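Local coordinates for protein short chain dehydrogenase (A0QTM2 homolog) (Mycobacterium thermoresistibile, PDB 3SC4) that probably catalyses NAD(P)-dependent oxidation or reduction of a still undefined substrate, at residues B[196-201]-B[217-222]. Sequence-based numbering, arbitrary orientation.
Sequences PRTTVA and RSRKPE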
loop_
_atom_site.group_PDB
_atom_site.type_symbol
_atom_site.label_atom_id
_atom_site.label_comp_id
_atom_site.label_asym_id
_atom_site.label_seq_id
_atom_site.Cartn_x
_atom_site.Cartn_y
_atom_site.Cartn_z
ATOM N N PRO B 196 12.370 10.817 9.603
ATOM C CA PRO B 196 12.842 11.683 10.663
ATOM C C PRO B 196 11.823 11.796 11.795
ATOM O O PRO B 196 10.634 11.672 11.569
ATOM C CB PRO B 196 12.982 13.020 9.945
ATOM C CG PRO B 196 11.870 13.018 8.974
ATOM C CD PRO B 196 11.629 11.581 8.590
ATOM N N ARG B 197 12.278 12.059 13.005
ATOM C CA ARG B 197 11.371 12.085 14.144
ATOM C C ARG B 197 10.601 13.380 14.255
ATOM O O ARG B 197 9.554 13.415 14.902
ATOM C CB ARG B 197 12.129 11.884 15.467
ATOM C CG ARG B 197 12.489 10.479 15.753
ATOM C CD ARG B 197 13.027 10.337 17.155
ATOM N NE ARG B 197 13.195 8.933 17.504
ATOM C CZ ARG B 197 12.334 8.201 18.210
ATOM N NH1 ARG B 197 11.196 8.703 18.674
ATOM N NH2 ARG B 197 12.612 6.936 18.458
ATOM N N THR B 198 11.140 14.456 13.694
ATOM C CA THR B 198 10.489 15.750 13.760
ATOM C C THR B 198 10.142 16.183 12.355
ATOM O O THR B 198 10.587 15.566 11.391
ATOM C CB THR B 198 11.428 16.798 14.325
ATOM O OG1 THR B 198 12.402 17.136 13.323
ATOM C CG2 THR B 198 12.111 16.286 15.595
ATOM N N THR B 199 9.379 17.257 12.216
ATOM C CA THR B 199 9.202 17.864 10.903
ATOM C C THR B 199 10.542 18.454 10.531
ATOM O O THR B 199 11.274 18.886 11.400
ATOM C CB THR B 199 8.177 18.991 10.910
ATOM O OG1 THR B 199 8.455 19.878 12.008
ATOM C CG2 THR B 199 6.819 18.417 11.085
ATOM N N VAL B 200 10.845 18.457 9.241
ATOM C CA VAL B 200 12.065 19.055 8.710
ATOM C C VAL B 200 11.748 20.317 7.935
ATOM O O VAL B 200 10.998 20.273 6.967
ATOM C CB VAL B 200 12.797 18.092 7.745
ATOM C CG1 VAL B 200 14.001 18.797 7.158
ATOM C CG2 VAL B 200 13.213 16.814 8.479
ATOM N N ALA B 201 12.321 21.434 8.366
ATOM C CA ALA B 201 12.087 22.736 7.729
ATOM C C ALA B 201 13.057 22.898 6.561
ATOM O O ALA B 201 14.252 22.742 6.714
ATOM C CB ALA B 201 12.273 23.853 8.729
ATOM N N ARG B 217 10.145 24.336 16.222
ATOM C CA ARG B 217 9.746 22.967 16.500
ATOM C C ARG B 217 10.329 21.946 15.518
ATOM O O ARG B 217 9.980 20.790 15.581
ATOM C CB ARG B 217 8.207 22.865 16.490
ATOM C CG ARG B 217 7.476 23.873 17.423
ATOM C CD ARG B 217 6.137 23.307 17.951
ATOM N NE ARG B 217 6.302 22.581 19.217
ATOM C CZ ARG B 217 5.635 21.480 19.580
ATOM N NH1 ARG B 217 4.737 20.907 18.790
ATOM N NH2 ARG B 217 5.886 20.924 20.756
ATOM N N SER B 218 11.210 22.375 14.617
ATOM C CA SER B 218 11.645 21.550 13.487
ATOM C C SER B 218 13.143 21.310 13.490
ATOM O O SER B 218 13.881 21.929 14.254
ATOM C CB SER B 218 11.259 22.219 12.167
ATOM O OG SER B 218 9.860 22.368 12.062
ATOM N N ARG B 219 13.586 20.408 12.627
ATOM C CA ARG B 219 15.016 20.151 12.429
ATOM C C ARG B 219 15.418 20.407 10.980
ATOM O O ARG B 219 14.565 20.473 10.084
ATOM C CB ARG B 219 15.405 18.726 12.859
ATOM C CG ARG B 219 15.501 18.565 14.372
ATOM C CD ARG B 219 16.046 17.209 14.821
ATOM N NE ARG B 219 16.456 17.298 16.219
ATOM C CZ ARG B 219 16.108 16.468 17.204
ATOM N NH1 ARG B 219 15.374 15.384 16.992
ATOM N NH2 ARG B 219 16.543 16.717 18.426
ATOM N N LYS B 220 16.726 20.553 10.779
ATOM C CA LYS B 220 17.306 20.829 9.461
ATOM C C LYS B 220 17.404 19.572 8.581
ATOM O O LYS B 220 17.435 18.458 9.082
ATOM C CB LYS B 220 18.693 21.481 9.613
ATOM C CG LYS B 220 18.687 22.800 10.383
ATOM C CD LYS B 220 20.016 23.557 10.274
ATOM C CE LYS B 220 21.049 23.139 11.363
ATOM N NZ LYS B 220 22.480 23.608 11.054
ATOM N N PRO B 221 17.448 19.753 7.253
ATOM C CA PRO B 221 17.491 18.591 6.357
ATOM C C PRO B 221 18.719 17.727 6.547
ATOM O O PRO B 221 18.703 16.544 6.217
ATOM C CB PRO B 221 17.478 19.202 4.952
ATOM C CG PRO B 221 17.507 20.673 5.130
ATOM C CD PRO B 221 17.230 21.017 6.527
ATOM N N GLU B 222 19.771 18.323 7.090
ATOM C CA GLU B 222 20.980 17.589 7.452
ATOM C C GLU B 222 20.703 16.399 8.361
ATOM O O GLU B 222 21.398 15.425 8.283
ATOM C CB GLU B 222 22.005 18.527 8.107
ATOM C CG GLU B 222 22.807 19.387 7.096
ATOM C CD GLU B 222 22.116 20.710 6.668
ATOM O OE1 GLU B 222 20.932 20.963 6.996
ATOM O OE2 GLU B 222 22.797 21.511 5.985
#
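Arg219 meets Thr199 and Ala201 through its backbone, forming a single beta bridge centred on Val200. Arg219 N donates to Thr199 O at 3.0 Å, in the carbonyl plane and fairly straight (166° at the hydrogen), while Arg219 O accepts from Ala201 N at 3.0 Å. Val200 CA also makes a CA-H...O contact with Arg219 O, 3.2 Å. Thr199 O is gripped twice: Thr198 OG1, 2.8 Å away, comes in well above the carbonyl plane. A chi1 of 74° sets Thr198 OG1 between its own backbone N and carbonyl carbon, where it also lies 3.4 Å from Arg219 CB. The two side chains cross at about a right angle, with Thr198 CG2 lying obliquely by the guanidinium, 3.7 Å from Arg219 NH1. Beyond this crossing the extended arginine spends its charge on Asp261 and Glu246, and its NH2 bonds to Asn278. Next to the bridge, the hydroxyls of Thr199 and Ser218 join, OG1 to OG, at 2.9 Å. Val200 CG1, anti to the backbone N, rests on the ring of Pro221, 4.0 Å from its CD. The bridge thus ties the loop following strand 190-195 to the one leading into helix 222-232, closing the excursion that carries helix 203-209, in the region that in short-chain dehydrogenases commonly borders the substrate pocket. Chemically, the backbone bonds fix the register, while the buried arginine, its charge probably balanced by Asp261 and Glu246, links this bridge to the C-terminal part of the chain.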